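Local coordinates for transcriptional regulator, LacI family protein (Rhodococcus jostii, PDB 3K9C) that probably acts as a DNA-binding transcription factor of the LacI family, recognising cis-regulatory regions to control gene expression, at residues C67-F77 with L85-R96; T122-H131 with R143-H154. All blocks are in the same frame, centred on the assembly; numbering follows the deposited sequence.

Interaction 1 of 2, residues C67-F77 with L85-R96; sequences CEAAILLGTRF and LADRVPALVVAR
Leu72 and Leu85 meet tip to tip, Leu72 CD1 lying 3.8 Å from Leu85 CD2, where the end of the connecting helix of a beta-alpha-beta unit (strand 67-73, helix 79-86, strand 91-94) packs against strand 67-73. On the same face, Ala70 CB faces Val89 CG1 at 4.2 Å. The other face carries Ile71, Leu73 and Val94: Val94 CG2 is 3.8 Å from Ile71 CG2, while Leu73 runs alongside Val94 and points the same way. Helices 24-39 and 240-255 both touch Val94 there. Between the faces the strands form a parallel ladder. Ala70 and Leu72 each give and take a backbone bond, to Pro90 O and from Leu92 N, then to Leu92 O and from Val94 N; Gly74 N to Val94 O (2.9 Å) closes it. Beyond the ladder, Thr75 holds OG1 anti to its own N (chi1 -176°), which turns its methyl CG2 to Val93 CG1 at 3.6 Å. OG1 accepts from Phe77 N in an ST turn and also bonds Glu55. Arg96, its chain bent at CG-CD, brings NH1 to Thr75 O at 2.8 Å; this oxygen lies in the guanidinium plane, yet NH1 stands 52° above the carbonyl plane. The same NH1 makes a longer bond to Phe77 O. A leucine in place of Arg96 would probably leave both carbonyls without this shared donor and the 75-77 turn less firmly held to the chain just after strand 91-94. One water completes the edge, donating to Phe77 O at 2.7 Å and accepting from Arg96 NH2 at 3.0 Å.

Interaction 2 of 2, residues T122-H131 with R143-H154; sequences TELGHRNIAH and RRAGFLAAMDRH
His131 lays its CB squarely over the Phe147 ring, 3.4 Å from the ring centroid, in a CH-pi contact between the first strand and the helix of a beta-alpha-beta unit (129-133, 140-153, 160-164). Both side chains have CG anti to the backbone N (chi1 173° for His131, 175° for Phe147), and they slide past each other in opposite directions. The rings therefore barely overlap although their planes differ by only 28°. His131 ND1 is bonded to Val190 O, which should fix the rotation of the imidazole. The opposite face of the Phe147 ring is taken by CG of Met151, a selenomethionine, so the phenyl is sandwiched. At its edge, Phe147 CZ comes within 3.4 Å of Ile129 O, and Ile129 CG2 reaches Phe147 CE1 at 3.8 Å. The Met151 chain folds at both CB-CG and CG-SE, which brings its methyl CE to 3.6 Å from Ile129 CB and 3.4 Å from Arg127 O. At the far end of the helix, Thr122 crosses over one face of the His154 ring, its CG2 4.0 Å from the ring centroid; Thr122 OG1 is bonded to Val118 O and Asp119 O of its own helix. His154 is held by a nearly straight ND1 bond to Ala150 O (3.0 Å) in the ring plane, while its backbone N reaches that oxygen from the other side of the carbonyl plane. Around this layer, Phe147 also packs on Val162 of strand 160-164 and on Ile114 and Val118 of helix 110-123, so this ring lies where helix 140-153 meets both the sheet and helix 110-123.

Overall arrangement
Along the chain the two contacts come in series, neither nested in nor crossing the other. Interaction 1 closes first: the chain leaves strand 67-73, passes through helix 79-86 and returns as strand 91-94, placing neighbouring parallel strands inside the larger mixed sheet. After strand 104-108, interaction 2 opens at the end of helix 110-123 and closes a second loop, joining both that helix end and strand 129-133 of the four-stranded parallel sheet to helix 140-153, which runs back nearly antiparallel to the strand. The centres of interactions 1 and 2 lie about 33 Å apart on opposite sides of the chain's centre. Each thus belongs to a different sheet, consistent with the two-lobed fold of periplasmic binding protein-like regulators.

Interaction 1 of 2, residues C67-F77 with L85-R96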
# COMPACT_ATOMS: atom_id res chain seq x y z
N CYS B 67 17.22 -13.63 15.19
CA CYS B 67 17.51 -12.25 14.82
C CYS B 67 18.60 -11.69 15.73
O CYS B 67 18.49 -11.77 16.96
CB CYS B 67 16.25 -11.38 14.96
SG CYS B 67 14.84 -11.93 13.97
N GLU B 68 19.64 -11.13 15.12
CA GLU B 68 20.76 -10.55 15.87
C GLU B 68 20.46 -9.11 16.26
O GLU B 68 21.25 -8.45 16.94
CB GLU B 68 22.03 -10.60 15.04
CG GLU B 68 22.61 -11.99 14.90
CD GLU B 68 23.80 -12.02 13.96
OE1 GLU B 68 24.69 -11.15 14.12
OE2 GLU B 68 23.85 -12.90 13.09
N ALA B 69 19.31 -8.63 15.82
CA ALA B 69 18.88 -7.28 16.11
C ALA B 69 17.44 -7.13 15.66
O ALA B 69 16.96 -7.89 14.82
CB ALA B 69 19.77 -6.27 15.38
N ALA B 70 16.75 -6.16 16.25
CA ALA B 70 15.37 -5.90 15.91
C ALA B 70 15.23 -4.43 15.53
O ALA B 70 15.54 -3.55 16.34
CB ALA B 70 14.45 -6.23 17.09
N ILE B 71 14.80 -4.19 14.30
CA ILE B 71 14.58 -2.84 13.79
C ILE B 71 13.06 -2.62 13.71
O ILE B 71 12.37 -3.29 12.92
CB ILE B 71 15.19 -2.68 12.39
CG1 ILE B 71 16.71 -2.82 12.46
CG2 ILE B 71 14.79 -1.34 11.80
CD1 ILE B 71 17.37 -2.91 11.12
N LEU B 72 12.54 -1.71 14.52
CA LEU B 72 11.11 -1.44 14.55
C LEU B 72 10.77 -0.15 13.80
O LEU B 72 11.19 0.94 14.20
CB LEU B 72 10.61 -1.33 16.00
CG LEU B 72 11.03 -2.41 17.02
CD1 LEU B 72 10.30 -2.16 18.33
CD2 LEU B 72 10.71 -3.80 16.50
N LEU B 73 10.00 -0.26 12.73
CA LEU B 73 9.61 0.92 11.97
C LEU B 73 8.39 1.61 12.59
O LEU B 73 7.32 1.02 12.70
CB LEU B 73 9.31 0.55 10.52
CG LEU B 73 10.35 -0.27 9.76
CD1 LEU B 73 10.01 -0.25 8.26
CD2 LEU B 73 11.74 0.29 10.00
N GLY B 74 8.56 2.86 13.01
CA GLY B 74 7.46 3.61 13.60
C GLY B 74 6.74 2.90 14.73
O GLY B 74 5.52 2.97 14.83
N THR B 75 7.49 2.22 15.59
CA THR B 75 6.91 1.48 16.71
C THR B 75 6.13 2.36 17.69
O THR B 75 6.43 3.54 17.86
CB THR B 75 8.01 0.72 17.49
OG1 THR B 75 7.41 -0.08 18.52
CG2 THR B 75 8.99 1.70 18.12
N ARG B 76 5.14 1.76 18.35
CA ARG B 76 4.31 2.46 19.32
C ARG B 76 4.59 1.96 20.74
O ARG B 76 3.89 2.32 21.69
CB ARG B 76 2.82 2.28 19.00
CG ARG B 76 2.44 2.60 17.55
CD ARG B 76 2.78 4.03 17.18
NE ARG B 76 1.83 4.98 17.75
CZ ARG B 76 0.58 5.14 17.31
NH1 ARG B 76 0.13 4.41 16.30
NH2 ARG B 76 -0.21 6.03 17.89
N PHE B 77 5.61 1.12 20.88
CA PHE B 77 6.00 0.57 22.18
C PHE B 77 6.42 1.69 23.12
O PHE B 77 7.11 2.62 22.71
CB PHE B 77 7.19 -0.38 22.03
CG PHE B 77 6.81 -1.78 21.64
CD1 PHE B 77 5.48 -2.14 21.43
CD2 PHE B 77 7.80 -2.76 21.54
CE1 PHE B 77 5.14 -3.45 21.12
CE2 PHE B 77 7.46 -4.08 21.23
CZ PHE B 77 6.13 -4.42 21.03
N LEU B 85 12.30 -5.50 25.39
CA LEU B 85 12.80 -5.99 24.11
C LEU B 85 14.31 -5.84 24.02
O LEU B 85 15.01 -6.73 23.54
CB LEU B 85 12.14 -5.23 22.96
CG LEU B 85 12.70 -5.57 21.58
CD1 LEU B 85 12.42 -7.03 21.27
CD2 LEU B 85 12.09 -4.66 20.52
N ALA B 86 14.81 -4.69 24.47
CA ALA B 86 16.23 -4.40 24.45
C ALA B 86 17.01 -5.36 25.36
O ALA B 86 18.20 -5.58 25.16
CB ALA B 86 16.48 -2.96 24.87
N ASP B 87 16.32 -5.93 26.35
CA ASP B 87 16.98 -6.86 27.26
C ASP B 87 17.18 -8.22 26.63
O ASP B 87 17.89 -9.07 27.18
CB ASP B 87 16.16 -7.01 28.55
CG ASP B 87 16.14 -5.74 29.38
OD1 ASP B 87 17.22 -5.15 29.61
OD2 ASP B 87 15.04 -5.34 29.83
N ARG B 88 16.57 -8.45 25.48
CA ARG B 88 16.71 -9.74 24.81
C ARG B 88 17.55 -9.67 23.54
O ARG B 88 18.21 -10.65 23.17
CB ARG B 88 15.33 -10.29 24.45
CG ARG B 88 14.40 -10.47 25.62
CD ARG B 88 13.27 -11.37 25.20
NE ARG B 88 13.80 -12.60 24.62
CZ ARG B 88 13.07 -13.49 23.94
NH1 ARG B 88 11.77 -13.28 23.76
NH2 ARG B 88 13.65 -14.57 23.45
N VAL B 89 17.53 -8.52 22.88
CA VAL B 89 18.29 -8.37 21.65
C VAL B 89 18.52 -6.90 21.36
O VAL B 89 17.71 -6.06 21.73
CB VAL B 89 17.51 -9.00 20.47
CG1 VAL B 89 16.18 -8.25 20.28
CG2 VAL B 89 18.35 -8.95 19.20
N PRO B 90 19.66 -6.57 20.72
CA PRO B 90 19.90 -5.16 20.42
C PRO B 90 18.72 -4.66 19.58
O PRO B 90 18.24 -5.38 18.69
CB PRO B 90 21.21 -5.20 19.63
CG PRO B 90 21.93 -6.36 20.26
CD PRO B 90 20.83 -7.40 20.36
N ALA B 91 18.25 -3.46 19.87
CA ALA B 91 17.10 -2.90 19.15
C ALA B 91 17.31 -1.46 18.70
O ALA B 91 18.02 -0.68 19.35
CB ALA B 91 15.85 -3.01 20.02
N LEU B 92 16.67 -1.11 17.59
CA LEU B 92 16.74 0.22 17.01
C LEU B 92 15.39 0.57 16.39
O LEU B 92 14.79 -0.22 15.64
CB LEU B 92 17.84 0.26 15.94
CG LEU B 92 18.16 1.59 15.25
CD1 LEU B 92 19.63 1.57 14.83
CD2 LEU B 92 17.26 1.80 14.03
N VAL B 93 14.89 1.76 16.71
CA VAL B 93 13.62 2.22 16.17
C VAL B 93 13.88 3.18 15.01
O VAL B 93 14.90 3.86 14.97
CB VAL B 93 12.78 2.95 17.24
CG1 VAL B 93 12.55 2.02 18.44
CG2 VAL B 93 13.46 4.24 17.67
N VAL B 94 12.94 3.23 14.07
CA VAL B 94 13.06 4.11 12.92
C VAL B 94 11.88 5.08 12.85
O VAL B 94 10.75 4.73 13.18
CB VAL B 94 13.11 3.32 11.60
CG1 VAL B 94 13.19 4.28 10.43
CG2 VAL B 94 14.32 2.41 11.59
N ALA B 95 12.16 6.30 12.41
CA ALA B 95 11.14 7.34 12.24
C ALA B 95 10.63 7.90 13.56
O ALA B 95 9.55 8.50 13.60
CB ALA B 95 9.98 6.79 11.42
N ARG B 96 11.39 7.71 14.63
CA ARG B 96 11.01 8.22 15.94
C ARG B 96 12.17 8.06 16.91
O ARG B 96 13.11 7.30 16.65
CB ARG B 96 9.80 7.48 16.50
CG ARG B 96 10.03 6.00 16.77
CD ARG B 96 9.05 5.43 17.79
NE ARG B 96 9.43 5.76 19.17
CZ ARG B 96 8.79 5.32 20.25
NH1 ARG B 96 7.72 4.54 20.14
NH2 ARG B 96 9.23 5.65 21.46
O HOH W 1 8.24 4.60 24.07

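Interaction 2 of 2, residues T122-H131 with R143-H154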
# COMPACT_ATOMS: atom_id res chain seq x y z
N THR B 122 5.20 30.09 2.39
CA THR B 122 5.19 31.52 2.66
C THR B 122 5.96 32.20 1.51
O THR B 122 5.54 33.26 1.03
CB THR B 122 5.81 31.83 4.06
OG1 THR B 122 7.12 31.27 4.16
CG2 THR B 122 4.93 31.22 5.18
N GLU B 123 7.04 31.58 1.04
CA GLU B 123 7.81 32.15 -0.06
C GLU B 123 6.94 32.31 -1.31
O GLU B 123 7.20 33.18 -2.14
CB GLU B 123 9.03 31.27 -0.41
CG GLU B 123 9.95 31.90 -1.45
CD GLU B 123 11.09 30.97 -1.89
OE1 GLU B 123 11.93 30.61 -1.03
OE2 GLU B 123 11.14 30.61 -3.08
N LEU B 124 5.92 31.46 -1.44
CA LEU B 124 5.00 31.54 -2.58
C LEU B 124 3.87 32.52 -2.27
O LEU B 124 2.91 32.66 -3.05
CB LEU B 124 4.43 30.16 -2.93
CG LEU B 124 5.28 29.24 -3.84
CD1 LEU B 124 4.73 27.81 -3.82
CD2 LEU B 124 5.29 29.80 -5.26
N GLY B 125 3.97 33.18 -1.13
CA GLY B 125 2.97 34.17 -0.75
C GLY B 125 1.83 33.78 0.17
O GLY B 125 1.02 34.63 0.52
N HIS B 126 1.76 32.50 0.55
CA HIS B 126 0.68 32.03 1.41
C HIS B 126 0.81 32.53 2.85
O HIS B 126 1.91 32.61 3.39
CB HIS B 126 0.66 30.49 1.40
CG HIS B 126 0.30 29.90 0.07
ND1 HIS B 126 -0.99 29.84 -0.40
CD2 HIS B 126 1.08 29.36 -0.91
CE1 HIS B 126 -1.00 29.29 -1.60
NE2 HIS B 126 0.24 28.99 -1.94
N ARG B 127 -0.32 32.87 3.46
CA ARG B 127 -0.34 33.36 4.83
C ARG B 127 -1.34 32.59 5.69
O ARG B 127 -1.09 32.33 6.87
CB ARG B 127 -0.63 34.86 4.86
CG ARG B 127 0.40 35.68 4.10
CD ARG B 127 0.14 37.17 4.21
NE ARG B 127 0.29 37.65 5.58
CZ ARG B 127 0.30 38.93 5.93
NH1 ARG B 127 0.18 39.87 5.00
NH2 ARG B 127 0.43 39.27 7.20
N ASN B 128 -2.49 32.24 5.12
CA ASN B 128 -3.49 31.46 5.85
C ASN B 128 -3.13 30.02 5.54
O ASN B 128 -3.60 29.45 4.56
CB ASN B 128 -4.90 31.73 5.36
CG ASN B 128 -5.35 33.14 5.65
OD1 ASN B 128 -5.43 33.98 4.76
ND2 ASN B 128 -5.63 33.42 6.92
N ILE B 129 -2.27 29.44 6.37
CA ILE B 129 -1.81 28.09 6.15
C ILE B 129 -2.26 27.15 7.24
O ILE B 129 -2.18 27.46 8.44
CB ILE B 129 -0.28 28.08 6.04
CG1 ILE B 129 0.15 29.06 4.95
CG2 ILE B 129 0.21 26.66 5.74
CD1 ILE B 129 1.63 29.38 4.93
N ALA B 130 -2.73 25.98 6.82
CA ALA B 130 -3.22 24.98 7.75
C ALA B 130 -2.40 23.71 7.76
O ALA B 130 -1.74 23.34 6.79
CB ALA B 130 -4.67 24.65 7.42
N HIS B 131 -2.44 23.03 8.90
CA HIS B 131 -1.74 21.78 9.07
C HIS B 131 -2.73 20.76 9.60
O HIS B 131 -3.47 21.04 10.54
CB HIS B 131 -0.56 21.94 10.04
CG HIS B 131 0.12 20.65 10.39
ND1 HIS B 131 0.67 19.81 9.44
CD2 HIS B 131 0.31 20.05 11.59
CE1 HIS B 131 1.17 18.75 10.04
NE2 HIS B 131 0.97 18.87 11.34
N ARG B 143 5.98 17.45 14.13
CA ARG B 143 5.56 18.22 12.96
C ARG B 143 4.54 19.28 13.35
O ARG B 143 4.47 20.33 12.71
CB ARG B 143 5.00 17.30 11.87
CG ARG B 143 6.08 16.52 11.17
CD ARG B 143 5.53 15.51 10.19
NE ARG B 143 6.55 14.51 9.88
CZ ARG B 143 6.31 13.36 9.26
NH1 ARG B 143 5.09 13.05 8.86
NH2 ARG B 143 7.31 12.52 9.05
N ARG B 144 3.76 19.01 14.38
CA ARG B 144 2.78 20.00 14.83
C ARG B 144 3.51 21.19 15.47
O ARG B 144 3.24 22.34 15.14
CB ARG B 144 1.80 19.38 15.83
CG ARG B 144 0.71 20.34 16.30
CD ARG B 144 -0.13 19.73 17.41
NE ARG B 144 -0.86 20.77 18.13
CZ ARG B 144 -2.12 21.11 17.91
NH1 ARG B 144 -2.83 20.47 16.98
NH2 ARG B 144 -2.68 22.10 18.61
N ALA B 145 4.45 20.90 16.37
CA ALA B 145 5.22 21.96 17.02
C ALA B 145 6.06 22.69 15.98
O ALA B 145 6.15 23.91 15.97
CB ALA B 145 6.11 21.38 18.10
N GLY B 146 6.69 21.93 15.09
CA GLY B 146 7.49 22.55 14.06
C GLY B 146 6.65 23.47 13.19
O GLY B 146 7.11 24.54 12.80
N PHE B 147 5.42 23.04 12.87
CA PHE B 147 4.53 23.85 12.03
C PHE B 147 4.17 25.19 12.69
O PHE B 147 4.22 26.24 12.06
CB PHE B 147 3.23 23.10 11.72
CG PHE B 147 2.22 23.92 10.97
CD1 PHE B 147 2.40 24.19 9.62
CD2 PHE B 147 1.13 24.48 11.62
CE1 PHE B 147 1.51 25.02 8.92
CE2 PHE B 147 0.23 25.31 10.94
CZ PHE B 147 0.42 25.58 9.59
N LEU B 148 3.78 25.12 13.96
CA LEU B 148 3.40 26.32 14.70
C LEU B 148 4.60 27.25 14.88
O LEU B 148 4.47 28.47 14.78
CB LEU B 148 2.82 25.92 16.06
CG LEU B 148 1.47 25.20 15.98
CD1 LEU B 148 1.07 24.63 17.34
CD2 LEU B 148 0.43 26.19 15.49
N ALA B 149 5.77 26.67 15.12
CA ALA B 149 6.98 27.47 15.30
C ALA B 149 7.32 28.21 14.02
O ALA B 149 7.59 29.41 14.03
CB ALA B 149 8.14 26.58 15.71
N ALA B 150 7.30 27.48 12.90
CA ALA B 150 7.62 28.09 11.62
C ALA B 150 6.62 29.18 11.27
O ALA B 150 6.99 30.22 10.74
CB ALA B 150 7.65 27.03 10.52
N MSE B 151 5.34 28.96 11.55
CA MSE B 151 4.35 29.99 11.23
C MSE B 151 4.62 31.25 12.06
O MSE B 151 4.50 32.37 11.57
CB MSE B 151 2.92 29.48 11.49
CG MSE B 151 2.40 28.45 10.48
SE MSE B 151 2.28 29.20 8.69
CE MSE B 151 0.57 30.14 8.86
N ASP B 152 5.01 31.04 13.31
CA ASP B 152 5.30 32.14 14.21
C ASP B 152 6.52 32.93 13.74
O ASP B 152 6.56 34.16 13.85
CB ASP B 152 5.51 31.60 15.63
CG ASP B 152 5.59 32.70 16.68
OD1 ASP B 152 4.91 33.74 16.53
OD2 ASP B 152 6.31 32.50 17.67
N ARG B 153 7.51 32.22 13.20
CA ARG B 153 8.73 32.86 12.70
C ARG B 153 8.41 33.80 11.54
O ARG B 153 9.13 34.77 11.31
CB ARG B 153 9.74 31.81 12.24
CG ARG B 153 11.11 31.94 12.89
CD ARG B 153 12.17 31.13 12.16
NE ARG B 153 11.83 29.71 12.06
CZ ARG B 153 11.67 28.90 13.11
NH1 ARG B 153 11.80 29.37 14.35
NH2 ARG B 153 11.37 27.62 12.91
N HIS B 154 7.35 33.50 10.80
CA HIS B 154 6.95 34.33 9.67
C HIS B 154 5.90 35.37 10.05
O HIS B 154 5.39 36.07 9.19
CB HIS B 154 6.40 33.49 8.52
CG HIS B 154 7.44 32.74 7.75
ND1 HIS B 154 7.96 31.53 8.18
CD2 HIS B 154 8.07 33.01 6.58
CE1 HIS B 154 8.86 31.10 7.32
NE2 HIS B 154 8.94 31.98 6.33